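PDB 7BZV: 2-aminomuconic 6-semialdehyde dehydrogenase from Pseudomonas sp., which catalyses the NAD+-dependent oxidation of 2-aminomuconic 6-semialdehyde in the catabolism of 2-aminophenol, working as a tetrameric member of the aldehyde dehydrogenase family. Local coordinates for residues B[66-80]-B[106-118]. Residues are numbered along the deposited sequence; the frame is centred on the assembly and turned at random.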
ATOM      1  N   VAL B  66      20.929  -0.187  -3.852  1.00 25.42           N
ATOM      2  CA  VAL B  66      20.299  -0.094  -5.159  1.00 27.32           C
ATOM      3  C   VAL B  66      21.380  -0.030  -6.227  1.00 25.03           C
ATOM      4  O   VAL B  66      21.387  -0.816  -7.186  1.00 26.30           O
ATOM      5  CB  VAL B  66      19.359   1.126  -5.227  1.00 23.56           C
ATOM      6  CG1 VAL B  66      18.943   1.357  -6.692  1.00 28.34           C
ATOM      7  CG2 VAL B  66      18.099   0.930  -4.347  1.00 23.36           C
ATOM      8  N   ASP B  67      22.335   0.887  -6.053  1.00 25.22           N
ATOM      9  CA  ASP B  67      23.413   1.047  -7.024  1.00 30.08           C
ATOM     10  C   ASP B  67      24.277  -0.214  -7.121  1.00 33.07           C
ATOM     11  O   ASP B  67      24.666  -0.623  -8.217  1.00 26.31           O
ATOM     12  CB  ASP B  67      24.284   2.252  -6.648  1.00 41.24           C
ATOM     13  CG  ASP B  67      23.581   3.590  -6.866  1.00 68.61           C
ATOM     14  OD1 ASP B  67      22.489   3.600  -7.462  1.00 72.99           O
ATOM     15  OD2 ASP B  67      24.109   4.639  -6.424  1.00 80.25           O
ATOM     16  N   TRP B  68      24.626  -0.825  -5.985  1.00 30.90           N
ATOM     17  CA  TRP B  68      25.413  -2.058  -6.034  1.00 29.72           C
ATOM     18  C   TRP B  68      24.694  -3.116  -6.855  1.00 25.96           C
ATOM     19  O   TRP B  68      25.298  -3.782  -7.700  1.00 30.38           O
ATOM     20  CB  TRP B  68      25.661  -2.593  -4.617  1.00 34.23           C
ATOM     21  CG  TRP B  68      26.782  -1.973  -3.837  1.00 39.76           C
ATOM     22  CD1 TRP B  68      26.679  -1.310  -2.642  1.00 32.15           C
ATOM     23  CD2 TRP B  68      28.165  -1.997  -4.164  1.00 34.07           C
ATOM     24  NE1 TRP B  68      27.918  -0.889  -2.225  1.00 37.61           N
ATOM     25  CE2 TRP B  68      28.851  -1.315  -3.131  1.00 41.38           C
ATOM     26  CE3 TRP B  68      28.893  -2.527  -5.231  1.00 38.35           C
ATOM     27  CZ2 TRP B  68      30.228  -1.153  -3.132  1.00 38.89           C
ATOM     28  CZ3 TRP B  68      30.257  -2.367  -5.229  1.00 47.90           C
ATOM     29  CH2 TRP B  68      30.910  -1.673  -4.197  1.00 58.46           C
ATOM     30  N   LEU B  69      23.381  -3.282  -6.614  1.00 27.14           N
ATOM     31  CA  LEU B  69      22.623  -4.312  -7.320  1.00 25.06           C
ATOM     32  C   LEU B  69      22.659  -4.057  -8.820  1.00 31.68           C
ATOM     33  O   LEU B  69      22.741  -4.993  -9.620  1.00 26.67           O
ATOM     34  CB  LEU B  69      21.161  -4.350  -6.839  1.00 21.22           C
ATOM     35  CG  LEU B  69      20.959  -4.809  -5.395  1.00 32.09           C
ATOM     36  CD1 LEU B  69      19.496  -4.534  -5.000  1.00 29.09           C
ATOM     37  CD2 LEU B  69      21.273  -6.242  -5.241  1.00 37.21           C
ATOM     38  N   ARG B  70      22.582  -2.785  -9.214  1.00 27.81           N
ATOM     39  CA  ARG B  70      22.645  -2.442 -10.631  1.00 30.37           C
ATOM     40  C   ARG B  70      24.058  -2.623 -11.190  1.00 29.38           C
ATOM     41  O   ARG B  70      24.223  -3.043 -12.337  1.00 34.98           O
ATOM     42  CB  ARG B  70      22.133  -1.012 -10.821  1.00 30.46           C
ATOM     43  CG  ARG B  70      20.631  -0.918 -10.681  1.00 24.35           C
ATOM     44  CD  ARG B  70      20.104   0.547 -10.590  1.00 26.12           C
ATOM     45  NE  ARG B  70      18.649   0.586 -10.455  1.00 27.92           N
ATOM     46  CZ  ARG B  70      17.952   1.665 -10.093  1.00 26.94           C
ATOM     47  NH1 ARG B  70      18.565   2.824  -9.835  1.00 31.61           N
ATOM     48  NH2 ARG B  70      16.647   1.586  -9.994  1.00 24.42           N
ATOM     49  N   ARG B  71      25.094  -2.313 -10.399  1.00 32.94           N
ATOM     50  CA  ARG B  71      26.460  -2.542 -10.874  1.00 32.46           C
ATOM     51  C   ARG B  71      26.717  -4.026 -11.067  1.00 36.90           C
ATOM     52  O   ARG B  71      27.375  -4.429 -12.034  1.00 33.21           O
ATOM     53  CB  ARG B  71      27.467  -1.941  -9.897  1.00 44.39           C
ATOM     54  CG  ARG B  71      27.190  -0.480  -9.610  1.00 67.56           C
ATOM     55  CD  ARG B  71      28.439   0.347  -9.702  1.00 76.18           C
ATOM     56  NE  ARG B  71      29.249   0.253  -8.492  1.00 76.82           N
ATOM     57  CZ  ARG B  71      30.449  -0.312  -8.433  1.00 90.69           C
ATOM     58  NH1 ARG B  71      30.991  -0.845  -9.525  1.00 77.04           N
ATOM     59  NH2 ARG B  71      31.111  -0.333  -7.282  1.00104.50           N
ATOM     60  N   ILE B  72      26.182  -4.857 -10.167  1.00 31.17           N
ATOM     61  CA  ILE B  72      26.263  -6.303 -10.345  1.00 29.66           C
ATOM     62  C   ILE B  72      25.587  -6.727 -11.642  1.00 36.97           C
ATOM     63  O   ILE B  72      26.148  -7.493 -12.438  1.00 36.36           O
ATOM     64  CB  ILE B  72      25.648  -7.039  -9.140  1.00 32.35           C
ATOM     65  CG1 ILE B  72      26.566  -6.915  -7.928  1.00 35.52           C
ATOM     66  CG2 ILE B  72      25.361  -8.500  -9.523  1.00 33.04           C
ATOM     67  CD1 ILE B  72      25.887  -7.229  -6.563  1.00 29.66           C
ATOM     68  N   ALA B  73      24.355  -6.267 -11.856  1.00 35.60           N
ATOM     69  CA  ALA B  73      23.641  -6.643 -13.065  1.00 28.59           C
ATOM     70  C   ALA B  73      24.378  -6.170 -14.319  1.00 42.18           C
ATOM     71  O   ALA B  73      24.439  -6.896 -15.313  1.00 32.97           O
ATOM     72  CB  ALA B  73      22.223  -6.074 -13.044  1.00 32.19           C
ATOM     73  N   ASN B  74      24.912  -4.945 -14.306  1.00 34.51           N
ATOM     74  CA  ASN B  74      25.626  -4.448 -15.480  1.00 45.45           C
ATOM     75  C   ASN B  74      26.850  -5.311 -15.779  1.00 42.78           C
ATOM     76  O   ASN B  74      27.142  -5.599 -16.941  1.00 42.33           O
ATOM     77  CB  ASN B  74      26.054  -2.996 -15.273  1.00 45.12           C
ATOM     78  CG  ASN B  74      24.887  -1.995 -15.367  1.00 37.86           C
ATOM     79  OD1 ASN B  74      23.807  -2.296 -15.877  1.00 40.24           O
ATOM     80  ND2 ASN B  74      25.107  -0.809 -14.827  1.00 38.91           N
ATOM     81  N   GLU B  75      27.583  -5.734 -14.738  1.00 41.12           N
ATOM     82  CA  GLU B  75      28.755  -6.570 -14.970  1.00 44.71           C
ATOM     83  C   GLU B  75      28.350  -7.957 -15.457  1.00 46.27           C
ATOM     84  O   GLU B  75      28.995  -8.511 -16.351  1.00 43.85           O
ATOM     85  CB  GLU B  75      29.600  -6.645 -13.703  1.00 51.88           C
ATOM     86  CG  GLU B  75      30.773  -7.607 -13.777  1.00 59.81           C
ATOM     87  CD  GLU B  75      31.841  -7.213 -14.795  1.00 50.71           C
ATOM     88  OE1 GLU B  75      31.645  -6.250 -15.567  1.00 44.26           O
ATOM     89  OE2 GLU B  75      32.884  -7.889 -14.828  1.00 44.48           O
ATOM     90  N   MET B  76      27.271  -8.528 -14.908  1.00 34.69           N
ATOM     91  CA  MET B  76      26.746  -9.777 -15.461  1.00 37.12           C
ATOM     92  C   MET B  76      26.411  -9.629 -16.938  1.00 44.44           C
ATOM     93  O   MET B  76      26.674 -10.534 -17.738  1.00 37.96           O
ATOM     94  CB  MET B  76      25.497 -10.224 -14.701  1.00 36.24           C
ATOM     95  CG  MET B  76      25.785 -10.658 -13.262  1.00 34.52           C
ATOM     96  SD  MET B  76      24.253 -11.065 -12.391  1.00 31.46           S
ATOM     97  CE  MET B  76      23.722 -12.561 -13.240  1.00 31.51           C
ATOM     98  N   GLU B  77      25.768  -8.525 -17.309  1.00 39.43           N
ATOM     99  CA  GLU B  77      25.421  -8.339 -18.711  1.00 36.85           C
ATOM    100  C   GLU B  77      26.676  -8.245 -19.576  1.00 37.64           C
ATOM    101  O   GLU B  77      26.742  -8.841 -20.652  1.00 46.04           O
ATOM    102  CB  GLU B  77      24.573  -7.093 -18.862  1.00 48.05           C
ATOM    103  CG  GLU B  77      23.815  -6.976 -20.166  1.00 52.14           C
ATOM    104  CD  GLU B  77      22.631  -6.054 -19.985  1.00 61.73           C
ATOM    105  OE1 GLU B  77      22.896  -4.856 -19.752  1.00 45.70           O
ATOM    106  OE2 GLU B  77      21.465  -6.524 -20.020  1.00 61.09           O
ATOM    107  N   ARG B  78      27.683  -7.506 -19.113  1.00 41.46           N
ATOM    108  CA  ARG B  78      28.932  -7.410 -19.857  1.00 42.45           C
ATOM    109  C   ARG B  78      29.563  -8.776 -20.058  1.00 46.84           C
ATOM    110  O   ARG B  78      30.214  -9.012 -21.077  1.00 46.63           O
ATOM    111  CB  ARG B  78      29.912  -6.497 -19.129  1.00 42.02           C
ATOM    112  CG  ARG B  78      31.165  -6.163 -19.938  1.00 46.26           C
ATOM    113  CD  ARG B  78      32.213  -5.469 -19.093  1.00 48.02           C
ATOM    114  NE  ARG B  78      32.901  -6.336 -18.122  1.00 45.79           N
ATOM    115  CZ  ARG B  78      33.852  -7.217 -18.434  1.00 55.66           C
ATOM    116  NH1 ARG B  78      34.230  -7.379 -19.697  1.00 64.55           N
ATOM    117  NH2 ARG B  78      34.417  -7.943 -17.476  1.00 49.67           N
ATOM    118  N   ARG B  79      29.394  -9.686 -19.094  1.00 41.57           N
ATOM    119  CA  ARG B  79      29.987 -11.012 -19.166  1.00 37.53           C
ATOM    120  C   ARG B  79      28.969 -12.084 -19.503  1.00 35.00           C
ATOM    121  O   ARG B  79      29.140 -13.251 -19.138  1.00 40.25           O
ATOM    122  CB  ARG B  79      30.696 -11.334 -17.858  1.00 45.57           C
ATOM    123  CG  ARG B  79      31.807 -10.368 -17.518  1.00 43.77           C
ATOM    124  CD  ARG B  79      32.664 -10.939 -16.440  1.00 43.91           C
ATOM    125  NE  ARG B  79      33.156 -12.258 -16.807  1.00 48.88           N
ATOM    126  CZ  ARG B  79      33.676 -13.123 -15.952  1.00 43.97           C
ATOM    127  NH1 ARG B  79      33.772 -12.813 -14.670  1.00 49.14           N
ATOM    128  NH2 ARG B  79      34.098 -14.299 -16.382  1.00 44.21           N
ATOM    129  N   GLN B  80      27.927 -11.721 -20.240  1.00 36.52           N
ATOM    130  CA  GLN B  80      26.805 -12.637 -20.376  1.00 40.96           C
ATOM    131  C   GLN B  80      27.131 -13.856 -21.228  1.00 45.06           C
ATOM    132  O   GLN B  80      26.510 -14.909 -21.039  1.00 36.62           O
ATOM    133  CB  GLN B  80      25.586 -11.914 -20.946  1.00 31.15           C
ATOM    134  CG  GLN B  80      25.518 -11.712 -22.446  1.00 51.55           C
ATOM    135  CD  GLN B  80      24.280 -10.890 -22.826  1.00 78.81           C
ATOM    136  OE1 GLN B  80      23.301 -10.841 -22.075  1.00 79.97           O
ATOM    137  NE2 GLN B  80      24.320 -10.247 -23.985  1.00 89.07           N
ATOM    138  N   GLY B 106      18.166 -14.227 -14.900  1.00 28.70           N
ATOM    139  CA  GLY B 106      19.146 -14.156 -13.824  1.00 31.66           C
ATOM    140  C   GLY B 106      19.666 -12.749 -13.606  1.00 37.80           C
ATOM    141  O   GLY B 106      19.890 -12.320 -12.466  1.00 31.01           O
ATOM    142  N   ILE B 107      19.879 -12.015 -14.695  1.00 32.06           N
ATOM    143  CA  ILE B 107      20.331 -10.632 -14.595  1.00 32.05           C
ATOM    144  C   ILE B 107      19.201  -9.741 -14.101  1.00 28.53           C
ATOM    145  O   ILE B 107      19.412  -8.844 -13.278  1.00 32.67           O
ATOM    146  CB  ILE B 107      20.835 -10.153 -15.967  1.00 40.07           C
ATOM    147  CG1 ILE B 107      22.170 -10.803 -16.327  1.00 41.35           C
ATOM    148  CG2 ILE B 107      20.939  -8.632 -16.025  1.00 34.67           C
ATOM    149  CD1 ILE B 107      22.461 -10.736 -17.875  1.00 35.23           C
ATOM    150  N   ALA B 108      17.987  -9.982 -14.601  1.00 27.68           N
ATOM    151  CA  ALA B 108      16.846  -9.139 -14.274  1.00 28.37           C
ATOM    152  C   ALA B 108      16.502  -9.212 -12.802  1.00 29.39           C
ATOM    153  O   ALA B 108      15.936  -8.250 -12.246  1.00 25.82           O
ATOM    154  CB  ALA B 108      15.622  -9.538 -15.088  1.00 31.84           C
ATOM    155  N   ASN B 109      16.777 -10.344 -12.152  1.00 24.22           N
ATOM    156  CA  ASN B 109      16.528 -10.402 -10.712  1.00 21.19           C
ATOM    157  C   ASN B 109      17.209  -9.256  -9.987  1.00 23.29           C
ATOM    158  O   ASN B 109      16.630  -8.649  -9.071  1.00 23.03           O
ATOM    159  CB  ASN B 109      16.983 -11.740 -10.126  1.00 29.16           C
ATOM    160  CG  ASN B 109      16.006 -12.863 -10.458  1.00 32.39           C
ATOM    161  OD1 ASN B 109      14.832 -12.612 -10.638  1.00 30.94           O
ATOM    162  ND2 ASN B 109      16.497 -14.087 -10.566  1.00 26.46           N
ATOM    163  N   PHE B 110      18.455  -8.965 -10.342  1.00 21.04           N
ATOM    164  CA  PHE B 110      19.142  -7.895  -9.637  1.00 21.95           C
ATOM    165  C   PHE B 110      18.540  -6.532  -9.963  1.00 25.83           C
ATOM    166  O   PHE B 110      18.412  -5.683  -9.074  1.00 26.64           O
ATOM    167  CB  PHE B 110      20.601  -7.943  -9.983  1.00 25.36           C
ATOM    168  CG  PHE B 110      21.370  -8.962  -9.218  1.00 25.95           C
ATOM    169  CD1 PHE B 110      21.696  -8.749  -7.890  1.00 25.46           C
ATOM    170  CD2 PHE B 110      21.797 -10.130  -9.831  1.00 29.84           C
ATOM    171  CE1 PHE B 110      22.435  -9.675  -7.182  1.00 26.13           C
ATOM    172  CE2 PHE B 110      22.558 -11.062  -9.129  1.00 29.07           C
ATOM    173  CZ  PHE B 110      22.878 -10.835  -7.805  1.00 25.43           C
ATOM    174  N   ARG B 111      18.158  -6.306 -11.223  1.00 24.97           N
ATOM    175  CA  ARG B 111      17.555  -5.015 -11.570  1.00 23.79           C
ATOM    176  C   ARG B 111      16.181  -4.847 -10.943  1.00 27.72           C
ATOM    177  O   ARG B 111      15.828  -3.751 -10.484  1.00 28.44           O
ATOM    178  CB  ARG B 111      17.451  -4.864 -13.094  1.00 27.78           C
ATOM    179  CG  ARG B 111      18.799  -4.717 -13.716  1.00 28.86           C
ATOM    180  CD  ARG B 111      18.819  -4.498 -15.236  1.00 29.77           C
ATOM    181  NE  ARG B 111      20.194  -4.249 -15.633  1.00 37.51           N
ATOM    182  CZ  ARG B 111      20.749  -4.667 -16.777  1.00 36.95           C
ATOM    183  NH1 ARG B 111      20.047  -5.352 -17.663  1.00 35.92           N
ATOM    184  NH2 ARG B 111      22.008  -4.371 -17.024  1.00 40.71           N
ATOM    185  N   ASN B 112      15.365  -5.897 -10.957  1.00 22.89           N
ATOM    186  CA  ASN B 112      14.030  -5.791 -10.384  1.00 23.77           C
ATOM    187  C   ASN B 112      14.088  -5.471  -8.886  1.00 23.32           C
ATOM    188  O   ASN B 112      13.283  -4.682  -8.382  1.00 21.44           O
ATOM    189  CB  ASN B 112      13.256  -7.089 -10.605  1.00 33.53           C
ATOM    190  CG  ASN B 112      12.897  -7.354 -12.106  1.00 65.47           C
ATOM    191  OD1 ASN B 112      12.305  -8.386 -12.432  1.00 68.97           O
ATOM    192  ND2 ASN B 112      13.262  -6.436 -12.994  1.00 61.09           N
ATOM    193  N   PHE B 113      14.908  -6.194  -8.129  1.00 23.54           N
ATOM    194  CA  PHE B 113      14.978  -5.902  -6.696  1.00 26.74           C
ATOM    195  C   PHE B 113      15.668  -4.579  -6.421  1.00 21.71           C
ATOM    196  O   PHE B 113      15.407  -3.970  -5.378  1.00 22.73           O
ATOM    197  CB  PHE B 113      15.632  -7.074  -5.927  1.00 25.58           C
ATOM    198  CG  PHE B 113      14.677  -8.201  -5.719  1.00 19.60           C
ATOM    199  CD1 PHE B 113      13.595  -8.024  -4.882  1.00 22.07           C
ATOM    200  CD2 PHE B 113      14.772  -9.366  -6.459  1.00 24.81           C
ATOM    201  CE1 PHE B 113      12.638  -9.003  -4.734  1.00 27.17           C
ATOM    202  CE2 PHE B 113      13.806 -10.371  -6.319  1.00 24.67           C
ATOM    203  CZ  PHE B 113      12.742 -10.181  -5.458  1.00 22.37           C
ATOM    204  N   ALA B 114      16.539  -4.108  -7.312  1.00 22.61           N
ATOM    205  CA  ALA B 114      17.020  -2.743  -7.138  1.00 25.03           C
ATOM    206  C   ALA B 114      15.859  -1.736  -7.177  1.00 21.96           C
ATOM    207  O   ALA B 114      15.788  -0.822  -6.344  1.00 21.68           O
ATOM    208  CB  ALA B 114      18.061  -2.432  -8.208  1.00 28.09           C
ATOM    209  N   ASP B 115      14.946  -1.889  -8.149  1.00 22.05           N
ATOM    210  CA  ASP B 115      13.777  -1.019  -8.260  1.00 24.87           C
ATOM    211  C   ASP B 115      12.885  -1.134  -7.030  1.00 21.35           C
ATOM    212  O   ASP B 115      12.440  -0.120  -6.476  1.00 22.17           O
ATOM    213  CB  ASP B 115      12.952  -1.370  -9.521  1.00 23.05           C
ATOM    214  CG  ASP B 115      13.659  -1.059 -10.821  1.00 27.56           C
ATOM    215  OD1 ASP B 115      14.654  -0.301 -10.858  1.00 26.74           O
ATOM    216  OD2 ASP B 115      13.243  -1.624 -11.844  1.00 25.69           O
ATOM    217  N   ILE B 116      12.601  -2.363  -6.589  1.00 21.74           N
ATOM    218  CA  ILE B 116      11.745  -2.564  -5.412  1.00 20.41           C
ATOM    219  C   ILE B 116      12.347  -1.919  -4.178  1.00 21.94           C
ATOM    220  O   ILE B 116      11.662  -1.260  -3.391  1.00 22.18           O
ATOM    221  CB  ILE B 116      11.515  -4.060  -5.171  1.00 24.40           C
ATOM    222  CG1 ILE B 116      10.567  -4.518  -6.275  1.00 39.50           C
ATOM    223  CG2 ILE B 116      10.903  -4.326  -3.785  1.00 29.10           C
ATOM    224  CD1 ILE B 116      10.691  -5.921  -6.668  1.00 37.38           C
ATOM    225  N   LEU B 117      13.652  -2.080  -3.997  1.00 21.87           N
ATOM    226  CA  LEU B 117      14.318  -1.453  -2.854  1.00 22.41           C
ATOM    227  C   LEU B 117      14.260   0.054  -2.963  1.00 24.20           C
ATOM    228  O   LEU B 117      14.005   0.748  -1.973  1.00 22.42           O
ATOM    229  CB  LEU B 117      15.772  -1.919  -2.775  1.00 23.50           C
ATOM    230  CG  LEU B 117      16.635  -1.362  -1.631  1.00 23.79           C
ATOM    231  CD1 LEU B 117      16.041  -1.680  -0.268  1.00 24.64           C
ATOM    232  CD2 LEU B 117      18.098  -1.904  -1.779  1.00 25.09           C
ATOM    233  N   ALA B 118      14.456   0.581  -4.171  1.00 22.80           N
ATOM    234  CA  ALA B 118      14.496   2.031  -4.321  1.00 24.82           C
ATOM    235  C   ALA B 118      13.192   2.682  -3.884  1.00 24.10           C
ATOM    236  O   ALA B 118      13.213   3.779  -3.316  1.00 22.28           O
ATOM    237  CB  ALA B 118      14.811   2.411  -5.775  1.00 25.19           C
TER
HETATM  238  O   HOH W   1      17.000  -1.424 -11.661  1.00 28.66           O
HETATM  239  O   HOH W   2      21.727  -2.489 -13.942  1.00 38.34           O
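Val66 starts the contact by laying CG2 against Ala118 CB (3.9 Å) and Leu117, where 66-78 and 106-118, on two helices of the aldehyde dehydrogenase fold, run nearly antiparallel at 162°, their axes 8.3 Å apart at closest. Leu69 follows, CD2 reaching the edge of the Phe110 ring and CD1 resting on the Ala114 backbone. Arg70 runs extended past Ala114 so that NH2 meets Asp115 OD1 at 2.9 Å; Arg70 NH2 also pairs with Asp115 of a second subunit, and Asp115 with Arg70 of that subunit, so the salt bridges cross a subunit interface. Ile72 CG2 stands 3.7 Å over the centre of the Phe110 ring, a CH-pi contact, while Ala73 CB touches Arg111 CG. Asn74 OD1 accepts from Arg111 NH2 (3.0 Å), and a water joins that oxygen to Arg111 NE and Arg70 O. With Leu69, Ile72 and Ala73, Met76 forms the hole for the Phe110 knob, its SD in an oblique Met-aromatic contact. Glu77 extends its carboxylate to Arg111, which grips it end-on. A leucine in place of Arg111 would probably leave that carboxylate without its cross-helix mate and Asn74 OD1 without its direct arginine donor. Arg111 NH2 bonds Glu77 OE1, and NH1 bonds OE2 at 3.0 Å, nearly straight at 170°, both oxygens met from above the carboxylate plane.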